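Local coordinates for C2 toxin component I (Clostridium botulinum, PDB 2J3X), which is the ADP-ribosyltransferase component of the binary C2 toxin and probably transfers ADP-ribose from NAD to actin, as its toxin family does, at residues K13-S16 against E17-E20; F56-D59 against I60-S64; N78-D81 against V82-I85; Y141-F144 against S145-L149; N261-R265 against N266-P270. The protein carries 2 engineered substitutions. One frame throughout, in Å; residues are numbered along the deposited sequence.

Contact 1. Residues K13-S16 against E17-E20; sequences KPES and EAKE. Engineered in segment 17-20: Glu20 (natural residue Lys). With SO4 (sulfate ion), chain N.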
loop_
_atom_site.group_PDB
_atom_site.type_symbol
_atom_site.label_atom_id
_atom_site.label_comp_id
_atom_site.label_asym_id
_atom_site.label_seq_id
_atom_site.Cartn_x
_atom_site.Cartn_y
_atom_site.Cartn_z
ATOM N N LYS A 13 -26.824 -12.413 14.361
ATOM C CA LYS A 13 -26.963 -13.452 15.394
ATOM C C LYS A 13 -26.719 -12.844 16.767
ATOM O O LYS A 13 -26.076 -11.792 16.875
ATOM C CB LYS A 13 -25.973 -14.595 15.165
ATOM C CG LYS A 13 -26.238 -15.348 13.843
ATOM C CD LYS A 13 -25.286 -16.541 13.795
ATOM C CE LYS A 13 -25.472 -17.500 12.602
ATOM N NZ LYS A 13 -24.234 -18.426 12.321
ATOM N N PRO A 14 -27.179 -13.520 17.832
ATOM C CA PRO A 14 -26.933 -12.946 19.148
ATOM C C PRO A 14 -25.436 -12.700 19.435
ATOM O O PRO A 14 -24.593 -13.570 19.161
ATOM C CB PRO A 14 -27.491 -14.007 20.099
ATOM C CG PRO A 14 -28.645 -14.645 19.274
ATOM C CD PRO A 14 -27.994 -14.764 17.894
ATOM N N GLU A 15 -25.100 -11.554 20.004
ATOM C CA GLU A 15 -23.702 -11.273 20.355
ATOM C C GLU A 15 -23.080 -12.341 21.262
ATOM O O GLU A 15 -21.893 -12.646 21.155
ATOM C CB GLU A 15 -23.569 -9.848 20.979
ATOM C CG GLU A 15 -22.354 -9.557 21.857
ATOM C CD GLU A 15 -20.971 -9.586 21.164
ATOM O OE1 GLU A 15 -20.846 -9.772 19.933
ATOM O OE2 GLU A 15 -19.955 -9.478 21.901
ATOM N N SER A 16 -23.868 -12.914 22.163
ATOM C CA SER A 16 -23.352 -13.944 23.052
ATOM C C SER A 16 -22.839 -15.170 22.291
ATOM O O SER A 16 -21.890 -15.846 22.735
ATOM C CB SER A 16 -24.445 -14.399 24.035
ATOM O OG SER A 16 -25.534 -15.027 23.354
ATOM N N GLU A 17 -23.470 -15.467 21.170
ATOM C CA GLU A 17 -23.005 -16.572 20.375
ATOM C C GLU A 17 -21.696 -16.264 19.649
ATOM O O GLU A 17 -20.814 -17.127 19.586
ATOM C CB GLU A 17 -24.057 -16.984 19.383
ATOM C CG GLU A 17 -25.325 -17.617 20.085
ATOM C CD GLU A 17 -26.482 -17.818 19.116
ATOM O OE1 GLU A 17 -26.270 -17.949 17.887
ATOM O OE2 GLU A 17 -27.668 -17.852 19.573
ATOM N N ALA A 18 -21.564 -15.064 19.111
ATOM C CA ALA A 18 -20.250 -14.658 18.534
ATOM C C ALA A 18 -19.206 -14.663 19.626
ATOM O O ALA A 18 -18.080 -15.119 19.414
ATOM C CB ALA A 18 -20.351 -13.219 17.987
ATOM N N LYS A 19 -19.574 -14.160 20.822
ATOM C CA LYS A 19 -18.578 -14.042 21.883
ATOM C C LYS A 19 -18.077 -15.438 22.299
ATOM O O LYS A 19 -16.867 -15.639 22.445
ATOM C CB LYS A 19 -19.154 -13.320 23.098
ATOM C CG LYS A 19 -18.064 -13.013 24.111
ATOM C CD LYS A 19 -18.644 -12.344 25.319
ATOM C CE LYS A 19 -17.983 -11.025 25.508
ATOM N NZ LYS A 19 -18.518 -10.173 24.400
ATOM N N GLU A 20 -18.992 -16.397 22.454
ATOM C CA GLU A 20 -18.540 -17.700 22.954
ATOM C C GLU A 20 -17.744 -18.457 21.885
ATOM O O GLU A 20 -16.792 -19.199 22.208
ATOM C CB GLU A 20 -19.709 -18.522 23.506
ATOM C CG GLU A 20 -20.673 -18.993 22.468
ATOM C CD GLU A 20 -22.042 -19.348 23.068
ATOM O OE1 GLU A 20 -22.136 -19.523 24.271
ATOM O OE2 GLU A 20 -23.000 -19.477 22.294
HETATM S S SO4 N . -27.361 -11.334 23.146
HETATM O O1 SO4 N . -28.454 -11.638 24.060
HETATM O O2 SO4 N . -26.641 -12.595 23.100
HETATM O O3 SO4 N . -27.960 -10.926 21.859
HETATM O O4 SO4 N . -26.561 -10.269 23.714
#

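Contact 2. Residues F56-D59 against I60-S64; sequences FSTD and ILFSS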
loop_
_atom_site.group_PDB
_atom_site.type_symbol
_atom_site.label_atom_id
_atom_site.label_comp_id
_atom_site.label_asym_id
_atom_site.label_seq_id
_atom_site.Cartn_x
_atom_site.Cartn_y
_atom_site.Cartn_z
ATOM N N PHE A 56 2.944 0.611 13.573
ATOM C CA PHE A 56 4.334 0.164 13.523
ATOM C C PHE A 56 4.516 -0.877 12.391
ATOM O O PHE A 56 5.525 -0.870 11.685
ATOM C CB PHE A 56 4.765 -0.383 14.895
ATOM C CG PHE A 56 6.253 -0.647 14.999
ATOM C CD1 PHE A 56 7.149 0.389 15.256
ATOM C CD2 PHE A 56 6.748 -1.918 14.740
ATOM C CE1 PHE A 56 8.540 0.144 15.323
ATOM C CE2 PHE A 56 8.125 -2.161 14.783
ATOM C CZ PHE A 56 9.021 -1.155 15.084
ATOM N N SER A 57 3.572 -1.805 12.266
ATOM C CA SER A 57 3.666 -2.841 11.232
ATOM C C SER A 57 3.640 -2.242 9.828
ATOM O O SER A 57 4.219 -2.802 8.874
ATOM C CB SER A 57 2.574 -3.934 11.412
ATOM O OG SER A 57 1.275 -3.474 10.958
ATOM N N THR A 58 2.978 -1.079 9.679
ATOM C CA THR A 58 2.998 -0.344 8.388
ATOM C C THR A 58 4.351 0.361 8.221
ATOM O O THR A 58 4.954 0.297 7.151
ATOM C CB THR A 58 1.880 0.677 8.415
ATOM O OG1 THR A 58 0.622 -0.039 8.432
ATOM C CG2 THR A 58 1.918 1.581 7.175
ATOM N N ASP A 59 4.775 1.084 9.267
ATOM C CA ASP A 59 6.041 1.833 9.233
ATOM C C ASP A 59 7.235 1.013 8.733
ATOM O O ASP A 59 8.031 1.484 7.905
ATOM C CB ASP A 59 6.402 2.321 10.653
ATOM C CG ASP A 59 5.386 3.285 11.222
ATOM O OD1 ASP A 59 4.569 3.857 10.485
ATOM O OD2 ASP A 59 5.396 3.409 12.469
ATOM N N ILE A 60 7.359 -0.210 9.244
ATOM C CA ILE A 60 8.496 -1.069 8.872
ATOM C C ILE A 60 8.541 -1.531 7.443
ATOM O O ILE A 60 9.633 -1.822 6.955
ATOM C CB ILE A 60 8.674 -2.250 9.850
ATOM C CG1 ILE A 60 7.438 -3.167 9.764
ATOM C CG2 ILE A 60 8.872 -1.694 11.326
ATOM C CD1 ILE A 60 7.397 -4.255 10.829
ATOM N N LEU A 61 7.379 -1.549 6.736
ATOM C CA LEU A 61 7.389 -1.904 5.297
ATOM C C LEU A 61 8.103 -0.806 4.475
ATOM O O LEU A 61 8.496 -1.008 3.317
ATOM C CB LEU A 61 5.943 -2.019 4.781
ATOM C CG LEU A 61 5.037 -2.985 5.569
ATOM C CD1 LEU A 61 3.614 -2.884 4.844
ATOM C CD2 LEU A 61 5.593 -4.351 5.460
ATOM N N PHE A 62 8.177 0.412 5.071
ATOM C CA PHE A 62 8.684 1.623 4.393
ATOM C C PHE A 62 9.867 2.216 5.177
ATOM O O PHE A 62 10.025 3.434 5.263
ATOM C CB PHE A 62 7.551 2.654 4.220
ATOM C CG PHE A 62 6.377 2.081 3.437
ATOM C CD1 PHE A 62 6.500 1.767 2.066
ATOM C CD2 PHE A 62 5.208 1.710 4.138
ATOM C CE1 PHE A 62 5.365 1.142 1.372
ATOM C CE2 PHE A 62 4.136 1.078 3.461
ATOM C CZ PHE A 62 4.227 0.821 2.109
ATOM N N SER A 63 10.649 1.309 5.785
ATOM C CA SER A 63 11.907 1.645 6.425
ATOM C C SER A 63 12.984 0.772 5.801
ATOM O O SER A 63 12.707 -0.353 5.323
ATOM C CB SER A 63 11.812 1.372 7.922
ATOM O OG SER A 63 10.750 2.130 8.518
ATOM N N SER A 64 14.223 1.274 5.754
ATOM C CA SER A 64 15.305 0.520 5.089
ATOM C C SER A 64 15.624 -0.824 5.817
ATOM O O SER A 64 15.471 -0.927 7.045
ATOM C CB SER A 64 16.617 1.325 5.006
ATOM O OG SER A 64 17.205 1.403 6.298
#

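Contact 3. Residues N78-D81 against V82-I85; sequences NLFD and VERI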
loop_
_atom_site.group_PDB
_atom_site.type_symbol
_atom_site.label_atom_id
_atom_site.label_comp_id
_atom_site.label_asym_id
_atom_site.label_seq_id
_atom_site.Cartn_x
_atom_site.Cartn_y
_atom_site.Cartn_z
ATOM N N ASN A 78 8.830 -3.637 19.764
ATOM C CA ASN A 78 7.724 -3.409 18.782
ATOM C C ASN A 78 7.924 -4.338 17.577
ATOM O O ASN A 78 6.965 -4.996 17.138
ATOM C CB ASN A 78 7.669 -1.961 18.352
ATOM C CG ASN A 78 7.126 -1.054 19.452
ATOM O OD1 ASN A 78 6.462 -1.526 20.367
ATOM N ND2 ASN A 78 7.388 0.249 19.339
ATOM N N LEU A 79 9.162 -4.434 17.080
ATOM C CA LEU A 79 9.389 -5.262 15.881
ATOM C C LEU A 79 9.206 -6.733 16.232
ATOM O O LEU A 79 8.608 -7.492 15.458
ATOM C CB LEU A 79 10.787 -4.977 15.297
ATOM C CG LEU A 79 11.224 -5.870 14.161
ATOM C CD1 LEU A 79 10.280 -5.629 12.903
ATOM C CD2 LEU A 79 12.670 -5.514 13.783
ATOM N N PHE A 80 9.781 -7.170 17.350
ATOM C CA PHE A 80 9.589 -8.585 17.760
ATOM C C PHE A 80 8.123 -8.919 17.956
ATOM O O PHE A 80 7.697 -10.031 17.618
ATOM C CB PHE A 80 10.318 -8.901 19.059
ATOM C CG PHE A 80 11.836 -8.856 18.938
ATOM C CD1 PHE A 80 12.487 -8.791 17.711
ATOM C CD2 PHE A 80 12.598 -8.983 20.096
ATOM C CE1 PHE A 80 13.932 -8.749 17.648
ATOM C CE2 PHE A 80 13.988 -8.966 20.044
ATOM C CZ PHE A 80 14.647 -8.859 18.849
ATOM N N ASP A 81 7.361 -7.984 18.509
ATOM C CA ASP A 81 5.920 -8.224 18.713
ATOM C C ASP A 81 5.192 -8.392 17.370
ATOM O O ASP A 81 4.389 -9.317 17.206
ATOM C CB ASP A 81 5.261 -7.094 19.533
ATOM C CG ASP A 81 5.531 -7.230 21.027
ATOM O OD1 ASP A 81 5.909 -8.340 21.455
ATOM O OD2 ASP A 81 5.348 -6.223 21.747
ATOM N N VAL A 82 5.469 -7.522 16.396
ATOM C CA VAL A 82 4.927 -7.705 15.019
ATOM C C VAL A 82 5.325 -9.083 14.470
ATOM O O VAL A 82 4.470 -9.819 13.907
ATOM C CB VAL A 82 5.370 -6.576 14.050
ATOM C CG1 VAL A 82 5.123 -6.908 12.541
ATOM C CG2 VAL A 82 4.731 -5.209 14.464
ATOM N N GLU A 83 6.599 -9.455 14.595
ATOM C CA GLU A 83 7.026 -10.759 14.062
ATOM C C GLU A 83 6.295 -11.912 14.771
ATOM O O GLU A 83 5.912 -12.906 14.130
ATOM C CB GLU A 83 8.534 -10.864 14.222
ATOM C CG GLU A 83 9.290 -9.865 13.301
ATOM C CD GLU A 83 10.797 -9.762 13.584
ATOM O OE1 GLU A 83 11.217 -10.193 14.664
ATOM O OE2 GLU A 83 11.527 -9.271 12.673
ATOM N N ARG A 84 6.112 -11.785 16.083
ATOM C CA ARG A 84 5.421 -12.834 16.868
ATOM C C ARG A 84 3.951 -12.993 16.507
ATOM O O ARG A 84 3.420 -14.107 16.506
ATOM C CB ARG A 84 5.596 -12.581 18.365
ATOM C CG ARG A 84 7.040 -12.945 18.832
ATOM C CD ARG A 84 7.380 -12.347 20.189
ATOM N NE ARG A 84 8.820 -12.504 20.447
ATOM C CZ ARG A 84 9.510 -11.764 21.326
ATOM N NH1 ARG A 84 8.896 -10.829 22.088
ATOM N NH2 ARG A 84 10.828 -11.970 21.461
ATOM N N ILE A 85 3.296 -11.868 16.229
ATOM C CA ILE A 85 1.889 -11.869 15.781
ATOM C C ILE A 85 1.839 -12.552 14.409
ATOM O O ILE A 85 0.979 -13.393 14.143
ATOM C CB ILE A 85 1.271 -10.440 15.786
ATOM C CG1 ILE A 85 1.114 -9.932 17.220
ATOM C CG2 ILE A 85 -0.132 -10.455 15.122
ATOM C CD1 ILE A 85 0.925 -8.380 17.297
HETATM O O HOH W 1 6.150 -11.038 23.261
#

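Contact 4. Residues Y141-F144 against S145-L149; sequences YTKF and SFISL. With GOL (glycerol), chain H.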
loop_
_atom_site.group_PDB
_atom_site.type_symbol
_atom_site.label_atom_id
_atom_site.label_comp_id
_atom_site.label_asym_id
_atom_site.label_seq_id
_atom_site.Cartn_x
_atom_site.Cartn_y
_atom_site.Cartn_z
ATOM N N TYR A 141 -7.244 -1.102 -2.765
ATOM C CA TYR A 141 -6.756 -0.330 -1.601
ATOM C C TYR A 141 -6.090 -1.244 -0.600
ATOM O O TYR A 141 -6.743 -2.075 0.033
ATOM C CB TYR A 141 -7.944 0.337 -0.916
ATOM C CG TYR A 141 -8.653 1.313 -1.824
ATOM C CD1 TYR A 141 -8.158 2.608 -2.030
ATOM C CD2 TYR A 141 -9.862 0.932 -2.473
ATOM C CE1 TYR A 141 -8.845 3.507 -2.874
ATOM C CE2 TYR A 141 -10.542 1.807 -3.300
ATOM C CZ TYR A 141 -10.039 3.107 -3.488
ATOM O OH TYR A 141 -10.723 3.986 -4.312
ATOM N N THR A 142 -4.776 -1.099 -0.420
ATOM C CA THR A 142 -4.060 -2.019 0.439
ATOM C C THR A 142 -4.108 -1.623 1.912
ATOM O O THR A 142 -3.876 -0.442 2.287
ATOM C CB THR A 142 -2.566 -2.057 -0.031
ATOM O OG1 THR A 142 -2.563 -2.302 -1.442
ATOM C CG2 THR A 142 -1.737 -3.124 0.741
ATOM N N LYS A 143 -4.361 -2.619 2.777
ATOM C CA LYS A 143 -4.226 -2.459 4.202
ATOM C C LYS A 143 -2.813 -2.920 4.579
ATOM O O LYS A 143 -2.511 -4.097 4.596
ATOM C CB LYS A 143 -5.288 -3.317 4.926
ATOM C CG LYS A 143 -5.300 -3.032 6.461
ATOM C CD LYS A 143 -6.140 -1.788 6.802
ATOM C CE LYS A 143 -6.184 -1.572 8.315
ATOM N NZ LYS A 143 -6.980 -0.312 8.488
ATOM N N PHE A 144 -1.920 -1.956 4.811
ATOM C CA PHE A 144 -0.529 -2.317 5.092
ATOM C C PHE A 144 -0.343 -3.076 6.392
ATOM O O PHE A 144 0.511 -3.977 6.457
ATOM C CB PHE A 144 0.342 -1.044 5.079
ATOM C CG PHE A 144 0.251 -0.294 3.801
ATOM C CD1 PHE A 144 0.741 -0.833 2.584
ATOM C CD2 PHE A 144 -0.327 0.985 3.794
ATOM C CE1 PHE A 144 0.663 -0.066 1.374
ATOM C CE2 PHE A 144 -0.418 1.744 2.610
ATOM C CZ PHE A 144 0.062 1.210 1.400
ATOM N N SER A 145 -1.168 -2.784 7.392
ATOM C CA SER A 145 -1.058 -3.421 8.701
ATOM C C SER A 145 -1.857 -4.723 8.643
ATOM O O SER A 145 -2.383 -5.072 7.596
ATOM C CB SER A 145 -1.639 -2.535 9.813
ATOM O OG SER A 145 -3.045 -2.308 9.570
ATOM N N PHE A 146 -1.893 -5.438 9.764
ATOM C CA PHE A 146 -2.851 -6.542 9.912
ATOM C C PHE A 146 -4.233 -5.962 9.651
ATOM O O PHE A 146 -4.486 -4.779 9.968
ATOM C CB PHE A 146 -2.804 -7.044 11.341
ATOM C CG PHE A 146 -1.438 -7.500 11.734
ATOM C CD1 PHE A 146 -0.899 -8.694 11.193
ATOM C CD2 PHE A 146 -0.665 -6.700 12.575
ATOM C CE1 PHE A 146 0.407 -9.138 11.555
ATOM C CE2 PHE A 146 0.639 -7.126 12.952
ATOM C CZ PHE A 146 1.168 -8.329 12.456
ATOM N N ILE A 147 -5.116 -6.787 9.117
ATOM C CA ILE A 147 -6.481 -6.377 8.828
ATOM C C ILE A 147 -7.402 -7.096 9.817
ATOM O O ILE A 147 -7.112 -8.239 10.241
ATOM C CB ILE A 147 -6.794 -6.638 7.327
ATOM C CG1 ILE A 147 -8.058 -5.937 6.855
ATOM C CG2 ILE A 147 -6.813 -8.140 7.028
ATOM C CD1 ILE A 147 -8.324 -6.147 5.337
ATOM N N SER A 148 -8.440 -6.398 10.284
ATOM C CA SER A 148 -9.370 -6.975 11.265
ATOM C C SER A 148 -10.683 -7.217 10.558
ATOM O O SER A 148 -11.084 -6.404 9.735
ATOM C CB SER A 148 -9.602 -5.999 12.401
ATOM O OG SER A 148 -8.403 -5.788 13.158
ATOM N N LEU A 149 -11.349 -8.331 10.847
ATOM C CA LEU A 149 -12.656 -8.610 10.248
ATOM C C LEU A 149 -13.681 -8.678 11.377
ATOM O O LEU A 149 -13.691 -9.685 12.124
ATOM C CB LEU A 149 -12.626 -9.940 9.506
ATOM C CG LEU A 149 -13.938 -10.245 8.761
ATOM C CD1 LEU A 149 -14.066 -9.612 7.342
ATOM C CD2 LEU A 149 -14.139 -11.794 8.627
HETATM C C1 GOL H . -2.172 2.220 8.525
HETATM O O1 GOL H . -1.539 1.577 9.611
HETATM C C2 GOL H . -2.166 1.229 7.390
HETATM O O2 GOL H . -2.713 -0.019 7.725
HETATM C C3 GOL H . -3.087 1.682 6.313
HETATM O O3 GOL H . -3.054 0.489 5.603
#

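Contact 5. Residues N261-R265 against N266-P270; sequences NSYLR and NNRVP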
loop_
_atom_site.group_PDB
_atom_site.type_symbol
_atom_site.label_atom_id
_atom_site.label_comp_id
_atom_site.label_asym_id
_atom_site.label_seq_id
_atom_site.Cartn_x
_atom_site.Cartn_y
_atom_site.Cartn_z
ATOM N N ASN A 261 17.731 13.225 -19.912
ATOM C CA ASN A 261 16.720 13.686 -18.938
ATOM C C ASN A 261 16.484 15.201 -19.146
ATOM O O ASN A 261 15.337 15.637 -19.259
ATOM C CB ASN A 261 17.201 13.450 -17.485
ATOM C CG ASN A 261 17.114 11.985 -17.054
ATOM O OD1 ASN A 261 16.477 11.163 -17.728
ATOM N ND2 ASN A 261 17.763 11.659 -15.916
ATOM N N SER A 262 17.575 15.974 -19.233
ATOM C CA SER A 262 17.439 17.460 -19.401
ATOM C C SER A 262 16.712 17.808 -20.679
ATOM O O SER A 262 15.769 18.615 -20.665
ATOM C CB SER A 262 18.778 18.178 -19.323
ATOM O OG SER A 262 19.288 18.024 -18.006
ATOM N N TYR A 263 17.122 17.174 -21.771
ATOM C CA TYR A 263 16.534 17.368 -23.070
ATOM C C TYR A 263 15.048 17.106 -23.037
ATOM O O TYR A 263 14.234 17.947 -23.441
ATOM C CB TYR A 263 17.229 16.453 -24.082
ATOM C CG TYR A 263 16.796 16.546 -25.531
ATOM C CD1 TYR A 263 17.097 17.694 -26.310
ATOM C CD2 TYR A 263 16.137 15.477 -26.154
ATOM C CE1 TYR A 263 16.718 17.773 -27.636
ATOM C CE2 TYR A 263 15.773 15.539 -27.508
ATOM C CZ TYR A 263 16.077 16.715 -28.244
ATOM O OH TYR A 263 15.741 16.796 -29.577
ATOM N N LEU A 264 14.679 15.940 -22.519
ATOM C CA LEU A 264 13.264 15.583 -22.431
ATOM C C LEU A 264 12.481 16.509 -21.498
ATOM O O LEU A 264 11.360 16.884 -21.819
ATOM C CB LEU A 264 13.087 14.083 -22.056
ATOM C CG LEU A 264 13.357 13.161 -23.265
ATOM C CD1 LEU A 264 13.465 11.671 -22.761
ATOM C CD2 LEU A 264 12.323 13.261 -24.428
ATOM N N ARG A 265 13.075 16.876 -20.372
ATOM C CA ARG A 265 12.403 17.753 -19.412
ATOM C C ARG A 265 12.242 19.171 -19.973
ATOM O O ARG A 265 11.391 19.945 -19.509
ATOM C CB ARG A 265 13.164 17.757 -18.086
ATOM C CG ARG A 265 12.872 16.493 -17.249
ATOM C CD ARG A 265 13.972 16.223 -16.223
ATOM N NE ARG A 265 13.885 14.881 -15.615
ATOM C CZ ARG A 265 14.760 14.395 -14.740
ATOM N NH1 ARG A 265 15.795 15.140 -14.350
ATOM N NH2 ARG A 265 14.612 13.163 -14.240
ATOM N N ASN A 266 13.059 19.496 -20.977
ATOM C CA ASN A 266 12.982 20.797 -21.645
ATOM C C ASN A 266 12.241 20.721 -22.979
ATOM O O ASN A 266 12.506 21.524 -23.867
ATOM C CB ASN A 266 14.386 21.391 -21.881
ATOM C CG ASN A 266 15.149 21.679 -20.585
ATOM O OD1 ASN A 266 14.604 22.201 -19.603
ATOM N ND2 ASN A 266 16.440 21.368 -20.597
ATOM N N ASN A 267 11.333 19.752 -23.140
ATOM C CA ASN A 267 10.575 19.580 -24.383
ATOM C C ASN A 267 11.417 19.506 -25.667
ATOM O O ASN A 267 10.987 19.961 -26.737
ATOM C CB ASN A 267 9.471 20.653 -24.506
ATOM C CG ASN A 267 8.523 20.404 -25.694
ATOM O OD1 ASN A 267 8.223 19.246 -26.058
ATOM N ND2 ASN A 267 8.036 21.504 -26.306
ATOM N N ARG A 268 12.603 18.910 -25.558
ATOM C CA ARG A 268 13.475 18.681 -26.703
ATOM C C ARG A 268 13.888 19.973 -27.417
ATOM O O ARG A 268 14.069 19.984 -28.644
ATOM C CB ARG A 268 12.830 17.748 -27.717
ATOM C CG ARG A 268 12.446 16.361 -27.198
ATOM C CD ARG A 268 12.165 15.477 -28.409
ATOM N NE ARG A 268 11.521 14.243 -28.004
ATOM C CZ ARG A 268 11.836 13.019 -28.425
ATOM N NH1 ARG A 268 12.806 12.809 -29.314
ATOM N NH2 ARG A 268 11.148 11.995 -27.940
ATOM N N VAL A 269 14.049 21.044 -26.651
ATOM C CA VAL A 269 14.541 22.314 -27.204
ATOM C C VAL A 269 15.841 22.707 -26.506
ATOM O O VAL A 269 15.901 22.725 -25.273
ATOM C CB VAL A 269 13.469 23.467 -27.190
ATOM C CG1 VAL A 269 12.291 23.129 -28.093
ATOM C CG2 VAL A 269 12.967 23.759 -25.794
ATOM N N PRO A 270 16.907 22.992 -27.285
ATOM C CA PRO A 270 16.937 22.991 -28.759
ATOM C C PRO A 270 17.054 21.579 -29.359
ATOM O O PRO A 270 17.771 20.740 -28.802
ATOM C CB PRO A 270 18.187 23.812 -29.081
ATOM C CG PRO A 270 19.086 23.691 -27.844
ATOM C CD PRO A 270 18.218 23.327 -26.676
HETATM O O HOH W 2 13.339 18.833 -30.727
#

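Contact 1. Residues K13-S16 against E17-E20
Pro14, the N-cap of helix 15-30, takes Glu17 N on its carbonyl oxygen at 3.0 Å, and Ala18 N adds a weak bond to the same oxygen. Proline suits this place because its ring fixes phi (-57°) while psi stays extended at 136°, which leaves the carbonyl to receive the first helical donors. Next along the chain, Lys19 N reaches Glu15 O at 2.8 Å and Glu20 N reaches Ser16 O at 3.0 Å. The N-H of Ser16 has no earlier helical carbonyl to bind, and a sulfate ion, probably from the crystallisation liquor, takes it. Ser16 N and Ser16 OG both donate to sulfate O2, at 2.9 and 2.7 Å; with chi1 at 64° the hydroxyl stays close to its own amide and grips the same oxygen. Glu15 OE2 forms a salt bridge with Lys19 NZ, whose position is less sure, while Glu15 OE1 is satisfied by Asn152 ND2. Beside them, Glu17 OE2 rests on Pro14 CG at 3.4 Å. The engineered Glu20 (natural residue Lys) lays its CG against Ser16 O. At this surface end of the protein, Ala18 and Glu15 turn the helix onto loops, touching Phe10, Asn152 beyond strand 147-150, and Glu181 ahead of strand 183-187.

Contact 2. Residues F56-D59 against I60-S64
Phe56 and Ile60, one turn apart, make the apolar centre of this contact. Ile60 CG2 sits over the face of the Phe56 ring, 4.0 Å from the ring centroid, a CH-pi contact in which the two side chains run at about a right angle. Phe56 reaches this place with CG trans to its amide nitrogen (chi1 -170°), and the bond from Ile60 N to Phe56 O, 3.1 Å and nearly straight at 162°, fixes the spacing. Beyond it the steps shorten to three residues: Leu61 N binds Thr58 O, and Phe62 N binds Asp59 O at 3.0 Å. Asp59 O has a second donor, Ser63 OG at 2.9 Å, which arrives from the opposite face of the carbonyl plane. Serine suits this place, since its short hydroxyl can bend back to a carbonyl four residues earlier and still accept from Ile409 N. In the next shell, Asp59 OD1 takes Thr407 N, the Phe62 ring meets Phe144 edge to face, and Met71 and Leu79 of the adjoining helices pack on Phe56. The apolar side thus faces neighbouring helices, whereas the polar groups of Asp59 and Ser63 tie the end of helix 47-59 to strand 397-411, which lies in the second of the two ADP-ribosyltransferase sequence regions; buried carbonyl oxygens and hydroxyls are paid for by specific bonds.

Contact 3. Residues N78-D81 against V82-I85
Val82 N binds Asn78 O at 3.0 Å, the first of four regular bonds, while its branched side chain sends CG2 against the same carbonyl oxygen and packs on Ser57 of helix 47-59. Glu83 repeats the bond to Leu79 O, and its carboxylate spans two neighbours: Glu83 OE2 rests on Leu79 CG, and Glu83 OE1 stands 3.6 Å from Phe80 CD1, with carboxylate and ring planes only 20° apart. Arg84, extended from CG to NE, lays one face of its guanidinium on Phe80 CB, 3.7 Å from Arg84 CZ, with the phenyl plane turned 52° away. Its link to Asp81 is long, 3.9 Å between Arg84 NH1 and Asp81 OD1; a water that donates to Asp81 OD1 and accepts from Arg84 NH1 bridges the pair. Ile85 N closes the series on Asp81 O at 2.9 Å, and its apolar side chain meets Phe146. This is a regular alpha helix with side chains paired three and four residues apart: Leu79, Val82 and Ile85 face buried neighbours, while Asp81 and Arg84 lie against helix 35-42.

Contact 4. Residues Y141-F144 against S145-L149
Lys143 and Ser145 flank a bend at Phe144, whose helical backbone angles (-66°/-33°) interrupt the extended chain between strands 141-143 and 147-150. With chi2 at 83°, the Lys143 chain folds back towards the bend: its CG packs 4.0 Å from Ile147 CB, and its CE comes 3.5 Å from Ser145 OG. The long aliphatic stem thus covers the turn, while the ammonium group goes on to Asn103 O and a salt bridge with Glu108. Ser145 OG donates to Phe146 O at 2.9 Å and accepts from glycerol O2. The same glycerol, probably from the crystallisation liquor, takes Phe144 N on O3 at 2.8 Å and Ser145 N on O2 at 3.2 Å, and bonds to Thr58 OG1 as well. Phe144 packs on Arg402 and Thr404 of strand 397-411, and its carbonyl oxygen receives Gln189 NE2. Since the two segments share no hydrogen bond, the bend rests on packing, on the local Ser145 OG to Phe146 O bond and on outside partners; the buried lysine charge is probably balanced by Glu108.

Contact 5. Residues N261-R265 against N266-P270
Tyr263 lies flat against Arg268. Arg268 CA stands over the ring, 3.6 Å from its centroid and 16° off the normal, a CH-pi contact, and the stem follows, with Arg268 CG 3.4 Å from Tyr263 CE2. The guanidinium is turned 65° from the ring plane and so does not stack. Pro270 O approaches another part of the tyrosine, at its edge and in plane, 3.4 Å from Tyr263 CE1. Leu264 runs alongside Arg268 in the same direction, Leu264 CD2 touching Arg268 NE at 3.8 Å. A Schellman motif sets this up: Arg268 N binds Tyr263 O at 2.8 Å and Asn267 N binds Leu264 O at 3.2 Å. Asn267, with phi +52°, suits the C-prime place because asparagine tolerates left-handed angles well, and a type I' turn from Asn266 to Val269 carries the chain round. The whole turn ends helix 257-265 against the next helix, 273-286, where Asn276 OD1 bonds both Tyr263 OH and Arg268 NH1, and Ile279 packs on Tyr263, Leu264 and Arg268.

In the fold
Contacts 2, 3 and 4 form one touching group in the first ADP-ribosyltransferase region. Contact 2 touches both others: Phe56 packs on the backbone of contact 3, and Ser57 and Thr58 rest on the bend of contact 4; contacts 3 and 4 also touch. Contacts 2 and 4 are buried, and several of their polar atoms bond to protein groups, some to a glycerol, whereas contact 3 is only partly buried and leaves its ion pair to a bridging water. Contacts 1 and 5 lie far out, on opposite sides of the chain's centre, with centres about 66 Å apart. Like contact 2 they lie at helix ends, but towards the surface: contact 1 is a start, with an anion held by the amide and hydroxyl of Ser16, contact 5 a finish by a Schellman turn.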